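Inorganic pyrophosphatase (Helicobacter pylori, PDB 2BQX) catalyses the magnesium-dependent hydrolysis of inorganic pyrophosphate to two phosphate ions, working as a homohexamer. Local coordinates at residues H24-K28 against A47-P51; A52-F56 against V68-S74; I133-E138 against V149-F154. One frame throughout, in Å; residues are numbered along the deposited sequence.

Contact 1: residues H24-K28 against A47-P51; sequences HSNIK and AQNYP
Two backbone hydrogen bonds fasten Ser25 and His24 to Tyr50. The amide of Tyr50 donates to Ser25 O at 2.9 Å, nearly straight at 171°, and His24 N donates back to Tyr50 O at 2.8 Å. Both bonds use Tyr50, in a part of the chain with no regular strand. A water adds a third link: it lies 2.8 Å from His24 ND1 and donates a longer bond to Tyr50 O, so that carbonyl receives two donors.

Van der Waals contacts fill in around these bonds. Asn49 CB presses on His24 O at 3.1 Å, and Asn26 CB lies against Gln48 O. Tyr50 meets Ser25 O with its ring edge, CD1 being 3.4 Å from the oxygen and close to the ring plane. Farther out, Tyr50 OH approaches the aliphatic part of Lys28, 3.8 Å from CD. Lysine suits this place because its methylenes can lie by the phenol while its ammonium goes on to a salt bridge with Asp41; Lys28 is a predicted substrate ligand.

Within residues 24-28, Ser25 OG accepts from Ile27 N at 3.0 Å. This ST turn, with OG anti to Ser25 N (chi1 176°), shapes the entry into strand 27-31.

The contact thus joins the start of the two-stranded sheet 27-31/38-43 to the loop leading into strand 53-56. The Tyr50 ring packs on Ile21 of strand 14-21 and Phe136 of helix 127-139, while Asn49 and its neighbours reach a second subunit.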
loop_
_atom_site.group_PDB
_atom_site.type_symbol
_atom_site.label_atom_id
_atom_site.label_comp_id
_atom_site.label_asym_id
_atom_site.label_seq_id
_atom_site.Cartn_x
_atom_site.Cartn_y
_atom_site.Cartn_z
ATOM N N HIS A 24 11.183 1.840 -4.462
ATOM C CA HIS A 24 10.718 1.371 -3.151
ATOM C C HIS A 24 10.609 -0.142 -3.001
ATOM O O HIS A 24 10.432 -0.644 -1.891
ATOM C CB HIS A 24 9.360 1.996 -2.785
ATOM C CG HIS A 24 9.385 3.491 -2.709
ATOM N ND1 HIS A 24 10.283 4.176 -1.923
ATOM C CD2 HIS A 24 8.625 4.431 -3.320
ATOM C CE1 HIS A 24 10.079 5.475 -2.052
ATOM N NE2 HIS A 24 9.078 5.657 -2.893
ATOM N N SER A 25 10.712 -0.874 -4.103
ATOM C CA SER A 25 10.608 -2.327 -4.044
ATOM C C SER A 25 11.905 -2.963 -3.555
ATOM O O SER A 25 12.977 -2.363 -3.659
ATOM C CB SER A 25 10.261 -2.883 -5.432
ATOM O OG SER A 25 10.239 -4.301 -5.424
ATOM N N ASN A 26 11.803 -4.171 -3.004
ATOM C CA ASN A 26 12.984 -4.903 -2.558
ATOM C C ASN A 26 13.109 -6.142 -3.449
ATOM O O ASN A 26 13.841 -7.076 -3.138
ATOM C CB ASN A 26 12.872 -5.298 -1.072
ATOM C CG ASN A 26 11.746 -6.282 -0.797
ATOM O OD1 ASN A 26 10.794 -6.391 -1.574
ATOM N ND2 ASN A 26 11.843 -6.996 0.329
ATOM N N ILE A 27 12.400 -6.127 -4.573
ATOM C CA ILE A 27 12.446 -7.247 -5.509
ATOM C C ILE A 27 13.054 -6.815 -6.836
ATOM O O ILE A 27 12.521 -5.942 -7.524
ATOM C CB ILE A 27 11.043 -7.819 -5.798
ATOM C CG1 ILE A 27 10.386 -8.293 -4.498
ATOM C CG2 ILE A 27 11.163 -8.988 -6.792
ATOM C CD1 ILE A 27 8.945 -8.737 -4.659
ATOM N N LYS A 28 14.175 -7.424 -7.197
ATOM C CA LYS A 28 14.818 -7.104 -8.465
ATOM C C LYS A 28 14.356 -8.092 -9.532
ATOM O O LYS A 28 14.507 -9.302 -9.363
ATOM C CB LYS A 28 16.339 -7.197 -8.327
ATOM C CG LYS A 28 17.103 -6.996 -9.629
ATOM C CD LYS A 28 18.599 -7.173 -9.405
ATOM C CE LYS A 28 19.403 -6.899 -10.671
ATOM N NZ LYS A 28 19.126 -7.894 -11.737
ATOM N N ALA A 47 17.146 -5.057 4.960
ATOM C CA ALA A 47 15.938 -4.261 5.141
ATOM C C ALA A 47 16.129 -2.973 4.355
ATOM O O ALA A 47 16.291 -1.898 4.928
ATOM C CB ALA A 47 15.745 -3.960 6.623
ATOM N N GLN A 48 16.109 -3.099 3.034
ATOM C CA GLN A 48 16.314 -1.963 2.150
ATOM C C GLN A 48 15.312 -1.945 1.008
ATOM O O GLN A 48 14.533 -2.877 0.840
ATOM C CB GLN A 48 17.734 -2.012 1.577
ATOM C CG GLN A 48 18.828 -1.804 2.614
ATOM C CD GLN A 48 20.206 -2.162 2.087
ATOM O OE1 GLN A 48 20.574 -3.337 2.013
ATOM N NE2 GLN A 48 20.972 -1.148 1.709
ATOM N N ASN A 49 15.332 -0.870 0.232
ATOM C CA ASN A 49 14.438 -0.745 -0.903
ATOM C C ASN A 49 15.100 0.140 -1.939
ATOM O O ASN A 49 15.819 1.076 -1.587
ATOM C CB ASN A 49 13.091 -0.165 -0.462
ATOM C CG ASN A 49 13.219 0.832 0.674
ATOM O OD1 ASN A 49 13.370 0.460 1.847
ATOM N ND2 ASN A 49 13.162 2.110 0.333
ATOM N N TYR A 50 14.886 -0.162 -3.216
ATOM C CA TYR A 50 15.508 0.631 -4.271
ATOM C C TYR A 50 15.101 2.094 -4.199
ATOM O O TYR A 50 13.919 2.426 -4.190
ATOM C CB TYR A 50 15.186 0.043 -5.647
ATOM C CG TYR A 50 16.076 -1.120 -5.998
ATOM C CD1 TYR A 50 15.851 -2.387 -5.465
ATOM C CD2 TYR A 50 17.171 -0.945 -6.844
ATOM C CE1 TYR A 50 16.698 -3.453 -5.772
ATOM C CE2 TYR A 50 18.020 -1.997 -7.151
ATOM C CZ TYR A 50 17.779 -3.246 -6.615
ATOM O OH TYR A 50 18.620 -4.292 -6.932
ATOM N N PRO A 51 16.093 2.993 -4.143
ATOM C CA PRO A 51 15.861 4.437 -4.058
ATOM C C PRO A 51 15.356 5.101 -5.332
ATOM O O PRO A 51 15.096 6.305 -5.353
ATOM C CB PRO A 51 17.219 4.970 -3.620
ATOM C CG PRO A 51 18.159 4.068 -4.338
ATOM C CD PRO A 51 17.538 2.693 -4.134
HETATM O O HOH W 1 13.054 4.027 -1.467
#

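Contact 2: residues A52-F56 against V68-S74; sequences ANYGF and VDALVLS
Tyr54 reaches across to both Leu71 and Asp69 from the middle of a short antiparallel pairing of strands 53-56 and 69-72. Its CB lies 4.1 Å from Leu71 CD2. With CG anti to the backbone N (chi1 -175°), the ring runs out over the neighbouring strand. CD2 makes the tightest apolar touch, 3.3 Å from Leu71 CD2, which sits at the ring edge; CE2 stays near the same methyl. Farther along the ring, CE1 comes within 3.9 Å of Asp69 OD1, and CZ lies 3.8 Å from Asp69 CB. At the tip, OH is 2.9 Å from Asp69 OD2, with ring and carboxylate planes 43° apart. A tyrosine fits because its ring packs on leucine while its hydroxyl still reaches the polar end of the site.

The backbone holds this register. Asn53 and Val72 exchange two bonds, the shorter being Val72 N to Asn53 O at 2.8 Å; Gly55 and Ala70 exchange two more. That second pair is buried, and Ala70 brings only a methyl to the face it shares with Asn53 and Val72. Just before the strand, Ala52 CB touches Leu73 CD1; within it, Asn53 OD1 accepts from the backbone N of Lys23 and of Phe78.

Lys103 NZ hydrogen-bonds Tyr54 OH and forms a salt bridge with Asp69 OD2, which probably helps keep the two groups together. Tyr54 is a predicted substrate ligand and Asp69 a predicted ligand of two magnesium ions, with Asp64 and Asp101 nearby. The strand pair, its Leu71 also packed against Ile133 and Phe137 of helix 127-139, therefore probably sets a substrate-binding hydroxyl beside the metal-binding carboxylates.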
loop_
_atom_site.group_PDB
_atom_site.type_symbol
_atom_site.label_atom_id
_atom_site.label_comp_id
_atom_site.label_asym_id
_atom_site.label_seq_id
_atom_site.Cartn_x
_atom_site.Cartn_y
_atom_site.Cartn_z
ATOM N N ALA A 52 15.222 4.317 -6.393
ATOM C CA ALA A 52 14.721 4.841 -7.663
ATOM C C ALA A 52 14.275 3.692 -8.528
ATOM O O ALA A 52 14.501 2.533 -8.200
ATOM C CB ALA A 52 15.814 5.617 -8.394
ATOM N N ASN A 53 13.626 4.025 -9.632
ATOM C CA ASN A 53 13.211 3.012 -10.578
ATOM C C ASN A 53 14.535 2.626 -11.222
ATOM O O ASN A 53 15.437 3.457 -11.338
ATOM C CB ASN A 53 12.240 3.612 -11.589
ATOM C CG ASN A 53 10.949 4.082 -10.934
ATOM O OD1 ASN A 53 10.174 3.270 -10.413
ATOM N ND2 ASN A 53 10.714 5.398 -10.947
ATOM N N TYR A 54 14.647 1.370 -11.631
ATOM C CA TYR A 54 15.886 0.856 -12.198
ATOM C C TYR A 54 15.649 0.027 -13.455
ATOM O O TYR A 54 14.723 -0.777 -13.501
ATOM C CB TYR A 54 16.556 -0.004 -11.128
ATOM C CG TYR A 54 17.913 -0.545 -11.483
ATOM C CD1 TYR A 54 18.063 -1.620 -12.364
ATOM C CD2 TYR A 54 19.056 0.011 -10.919
ATOM C CE1 TYR A 54 19.332 -2.121 -12.670
ATOM C CE2 TYR A 54 20.313 -0.477 -11.214
ATOM C CZ TYR A 54 20.449 -1.539 -12.086
ATOM O OH TYR A 54 21.713 -1.998 -12.361
ATOM N N GLY A 55 16.495 0.209 -14.465
ATOM C CA GLY A 55 16.325 -0.557 -15.685
ATOM C C GLY A 55 17.544 -0.537 -16.588
ATOM O O GLY A 55 18.658 -0.271 -16.139
ATOM N N PHE A 56 17.337 -0.816 -17.868
ATOM C CA PHE A 56 18.447 -0.820 -18.814
ATOM C C PHE A 56 18.046 -0.154 -20.122
ATOM O O PHE A 56 16.859 0.009 -20.413
ATOM C CB PHE A 56 18.904 -2.260 -19.083
ATOM C CG PHE A 56 17.910 -3.078 -19.864
ATOM C CD1 PHE A 56 17.865 -3.001 -21.258
ATOM C CD2 PHE A 56 16.997 -3.901 -19.207
ATOM C CE1 PHE A 56 16.927 -3.726 -21.980
ATOM C CE2 PHE A 56 16.054 -4.630 -19.921
ATOM C CZ PHE A 56 16.017 -4.544 -21.313
ATOM N N VAL A 68 23.520 -1.275 -20.824
ATOM C CA VAL A 68 23.896 -0.301 -19.800
ATOM C C VAL A 68 22.714 -0.031 -18.862
ATOM O O VAL A 68 21.575 0.099 -19.313
ATOM C CB VAL A 68 24.385 1.021 -20.451
ATOM C CG1 VAL A 68 23.279 1.639 -21.294
ATOM C CG2 VAL A 68 24.856 1.991 -19.380
ATOM N N ASP A 69 22.987 0.036 -17.560
ATOM C CA ASP A 69 21.940 0.257 -16.553
ATOM C C ASP A 69 21.618 1.730 -16.359
ATOM O O ASP A 69 22.465 2.595 -16.560
ATOM C CB ASP A 69 22.358 -0.304 -15.187
ATOM C CG ASP A 69 22.547 -1.801 -15.192
ATOM O OD1 ASP A 69 21.687 -2.513 -15.758
ATOM O OD2 ASP A 69 23.549 -2.257 -14.603
ATOM N N ALA A 70 20.393 2.009 -15.937
ATOM C CA ALA A 70 19.982 3.379 -15.698
ATOM C C ALA A 70 19.024 3.449 -14.523
ATOM O O ALA A 70 18.169 2.582 -14.357
ATOM C CB ALA A 70 19.315 3.947 -16.933
ATOM N N LEU A 71 19.197 4.472 -13.699
ATOM C CA LEU A 71 18.306 4.697 -12.582
ATOM C C LEU A 71 17.418 5.814 -13.089
ATOM O O LEU A 71 17.908 6.778 -13.678
ATOM C CB LEU A 71 19.073 5.178 -11.352
ATOM C CG LEU A 71 19.895 4.109 -10.624
ATOM C CD1 LEU A 71 20.818 4.767 -9.598
ATOM C CD2 LEU A 71 18.945 3.140 -9.935
ATOM N N VAL A 72 16.112 5.673 -12.909
ATOM C CA VAL A 72 15.199 6.720 -13.335
ATOM C C VAL A 72 14.599 7.303 -12.064
ATOM O O VAL A 72 13.745 6.685 -11.437
ATOM C CB VAL A 72 14.079 6.169 -14.251
ATOM C CG1 VAL A 72 13.147 7.306 -14.659
ATOM C CG2 VAL A 72 14.694 5.533 -15.500
ATOM N N LEU A 73 15.086 8.477 -11.671
ATOM C CA LEU A 73 14.610 9.153 -10.471
ATOM C C LEU A 73 13.242 9.772 -10.712
ATOM O O LEU A 73 12.998 10.403 -11.737
ATOM C CB LEU A 73 15.615 10.223 -10.037
ATOM C CG LEU A 73 16.849 9.701 -9.287
ATOM C CD1 LEU A 73 17.602 8.692 -10.134
ATOM C CD2 LEU A 73 17.744 10.870 -8.921
ATOM N N SER A 74 12.345 9.589 -9.755
ATOM C CA SER A 74 10.991 10.092 -9.895
ATOM C C SER A 74 10.339 10.032 -8.535
ATOM O O SER A 74 10.831 9.349 -7.642
ATOM C CB SER A 74 10.206 9.198 -10.867
ATOM O OG SER A 74 8.823 9.506 -10.837
#

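Contact 3: residues I133-E138 against V149-F154; sequences IKHFFE and VKVKGF
Val151 points into the groove between Lys134 and Glu138 on helix 127-139, and the packing is close here. Its CG1 meets Lys134 CG at 3.6 Å, while CG2 lies 3.6 Å from Lys134 O and touches Phe137 CB at 4.0 Å. A valine is apt here: CG1 stands anti to the backbone N (chi1 -177°), which sends one branch to the lysine methylenes and the other between the helix turns. Next to it Val149 CB comes to 3.1 Å from Phe137 O, all three of its side-chain carbons gathering round that carbonyl. At the far end the Phe154 ring and Ile133 cross at about a right angle, Ile133 CG2 lying at the ring edge 4.0 Å from CZ.

The outer side is more polar and partly open to solvent. Glu138 bends at chi2 (112°), away from the usual staggered angles, which brings OE2 to the amide hydrogen of Val151 in a 2.7 Å bond. The donor arrives on the syn side of the carboxylate, 35° out of its plane. Glutamate has the length to span from helix to strand and supply an acceptor to this backbone N-H. Farther along, a water lies between Glu138 O and Val149 N, a looser link: its donation to the carbonyl is uncertain and the bond from Val149 N weak. Lys150 and Lys152 point away from the helix, toward partners in Trp148 (cation-pi) and Glu95 (salt bridge).

Lys152 and Gly153 together face Asn93 of strand 83-96, a classic beta bulge; the backbone angles of Gly153 call for glycine. Ile133, Phe137 and Val151 also pack on Leu92 of that strand. The whole is a helix packed against the beta-barrel, nearly antiparallel to strand 149-156, as in family I soluble pyrophosphatases.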
loop_
_atom_site.group_PDB
_atom_site.type_symbol
_atom_site.label_atom_id
_atom_site.label_comp_id
_atom_site.label_asym_id
_atom_site.label_seq_id
_atom_site.Cartn_x
_atom_site.Cartn_y
_atom_site.Cartn_z
ATOM N N ILE A 133 21.314 7.352 -2.557
ATOM C CA ILE A 133 21.556 6.426 -3.657
ATOM C C ILE A 133 22.914 5.747 -3.512
ATOM O O ILE A 133 23.041 4.526 -3.679
ATOM C CB ILE A 133 21.484 7.150 -5.009
ATOM C CG1 ILE A 133 20.036 7.569 -5.274
ATOM C CG2 ILE A 133 22.036 6.254 -6.118
ATOM C CD1 ILE A 133 19.834 8.378 -6.528
ATOM N N LYS A 134 23.929 6.540 -3.190
ATOM C CA LYS A 134 25.279 6.012 -3.025
ATOM C C LYS A 134 25.350 4.996 -1.890
ATOM O O LYS A 134 25.957 3.934 -2.026
ATOM C CB LYS A 134 26.263 7.163 -2.766
ATOM C CG LYS A 134 27.662 6.723 -2.347
ATOM C CD LYS A 134 28.715 7.781 -2.694
ATOM C CE LYS A 134 28.458 9.110 -2.008
ATOM N NZ LYS A 134 29.429 10.163 -2.453
ATOM N N HIS A 135 24.717 5.330 -0.772
ATOM C CA HIS A 135 24.713 4.460 0.394
ATOM C C HIS A 135 23.967 3.151 0.115
ATOM O O HIS A 135 24.306 2.098 0.664
ATOM C CB HIS A 135 24.095 5.213 1.577
ATOM C CG HIS A 135 23.914 4.374 2.800
ATOM N ND1 HIS A 135 22.719 3.761 3.109
ATOM C CD2 HIS A 135 24.785 4.014 3.772
ATOM C CE1 HIS A 135 22.863 3.055 4.217
ATOM N NE2 HIS A 135 24.107 3.192 4.640
ATOM N N PHE A 136 22.957 3.213 -0.744
ATOM C CA PHE A 136 22.202 2.014 -1.090
ATOM C C PHE A 136 23.094 1.013 -1.823
ATOM O O PHE A 136 23.168 -0.165 -1.461
ATOM C CB PHE A 136 21.012 2.358 -1.984
ATOM C CG PHE A 136 20.299 1.151 -2.519
ATOM C CD1 PHE A 136 19.403 0.446 -1.722
ATOM C CD2 PHE A 136 20.543 0.704 -3.813
ATOM C CE1 PHE A 136 18.756 -0.690 -2.208
ATOM C CE2 PHE A 136 19.904 -0.432 -4.310
ATOM C CZ PHE A 136 19.006 -1.130 -3.505
ATOM N N PHE A 137 23.777 1.481 -2.857
ATOM C CA PHE A 137 24.643 0.590 -3.622
ATOM C C PHE A 137 25.836 0.145 -2.792
ATOM O O PHE A 137 26.333 -0.974 -2.942
ATOM C CB PHE A 137 25.087 1.285 -4.911
ATOM C CG PHE A 137 24.005 1.351 -5.949
ATOM C CD1 PHE A 137 23.618 0.203 -6.637
ATOM C CD2 PHE A 137 23.337 2.543 -6.206
ATOM C CE1 PHE A 137 22.577 0.238 -7.561
ATOM C CE2 PHE A 137 22.294 2.590 -7.127
ATOM C CZ PHE A 137 21.913 1.431 -7.808
ATOM N N GLU A 138 26.273 1.013 -1.892
ATOM C CA GLU A 138 27.406 0.694 -1.040
ATOM C C GLU A 138 27.085 -0.413 -0.030
ATOM O O GLU A 138 27.988 -1.118 0.421
ATOM C CB GLU A 138 27.853 1.948 -0.289
ATOM C CG GLU A 138 29.290 1.914 0.171
ATOM C CD GLU A 138 30.148 2.921 -0.576
ATOM O OE1 GLU A 138 29.987 4.145 -0.333
ATOM O OE2 GLU A 138 30.972 2.493 -1.412
ATOM N N VAL A 149 30.254 -3.976 -3.136
ATOM C CA VAL A 149 30.237 -2.797 -3.986
ATOM C C VAL A 149 30.973 -1.634 -3.336
ATOM O O VAL A 149 30.724 -1.304 -2.177
ATOM C CB VAL A 149 28.789 -2.325 -4.282
ATOM C CG1 VAL A 149 28.821 -1.105 -5.197
ATOM C CG2 VAL A 149 27.987 -3.447 -4.927
ATOM N N LYS A 150 31.890 -1.030 -4.084
ATOM C CA LYS A 150 32.626 0.135 -3.609
ATOM C C LYS A 150 32.251 1.267 -4.549
ATOM O O LYS A 150 32.682 1.291 -5.700
ATOM C CB LYS A 150 34.139 -0.088 -3.675
ATOM C CG LYS A 150 34.702 -1.070 -2.656
ATOM C CD LYS A 150 36.224 -1.140 -2.791
ATOM C CE LYS A 150 36.854 -2.038 -1.735
ATOM N NZ LYS A 150 36.498 -3.480 -1.902
ATOM N N VAL A 151 31.441 2.200 -4.063
ATOM C CA VAL A 151 31.007 3.324 -4.880
ATOM C C VAL A 151 32.090 4.387 -4.997
ATOM O O VAL A 151 32.693 4.780 -3.998
ATOM C CB VAL A 151 29.741 3.974 -4.286
ATOM C CG1 VAL A 151 29.269 5.100 -5.184
ATOM C CG2 VAL A 151 28.652 2.929 -4.117
ATOM N N LYS A 152 32.340 4.859 -6.214
ATOM C CA LYS A 152 33.358 5.884 -6.415
ATOM C C LYS A 152 32.747 7.271 -6.261
ATOM O O LYS A 152 33.218 8.079 -5.463
ATOM C CB LYS A 152 33.988 5.750 -7.804
ATOM C CG LYS A 152 34.541 4.365 -8.101
ATOM C CD LYS A 152 35.572 3.928 -7.067
ATOM C CE LYS A 152 36.055 2.518 -7.352
ATOM N NZ LYS A 152 36.980 2.014 -6.301
ATOM N N GLY A 153 31.691 7.537 -7.025
ATOM C CA GLY A 153 31.041 8.834 -6.959
ATOM C C GLY A 153 30.253 9.123 -8.217
ATOM O O GLY A 153 30.206 8.293 -9.126
ATOM N N PHE A 154 29.626 10.295 -8.271
ATOM C CA PHE A 154 28.838 10.693 -9.433
ATOM C C PHE A 154 29.610 11.611 -10.370
ATOM O O PHE A 154 30.483 12.364 -9.938
ATOM C CB PHE A 154 27.577 11.448 -9.006
ATOM C CG PHE A 154 26.598 10.623 -8.229
ATOM C CD1 PHE A 154 26.730 10.472 -6.855
ATOM C CD2 PHE A 154 25.525 10.016 -8.872
ATOM C CE1 PHE A 154 25.804 9.727 -6.126
ATOM C CE2 PHE A 154 24.592 9.268 -8.155
ATOM C CZ PHE A 154 24.732 9.126 -6.780
HETATM O O HOH W 2 29.183 -4.148 0.072
#

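How the contacts relate
The contacts follow one another along the chain, their centres about 13 to 15 Å apart. Contact 1 runs straight into contact 2, since Pro51 precedes Ala52, and contact 2 lies about 3 Å from the centre of the chain. Contacts 2 and 3 share the curled mixed sheet, and helix 127-139 ties all three: Phe136 packs on Pro51, and Ile133 on Leu73. Predicted substrate residues Lys28 and Tyr54 lie in contacts 1 and 2, and Tyr140 lies just after helix 127-139, between the two segments of contact 3. Contacts 1 and 3 also reach a second subunit, so one helix connects the neighbourhood of the active site with the hexamer interface.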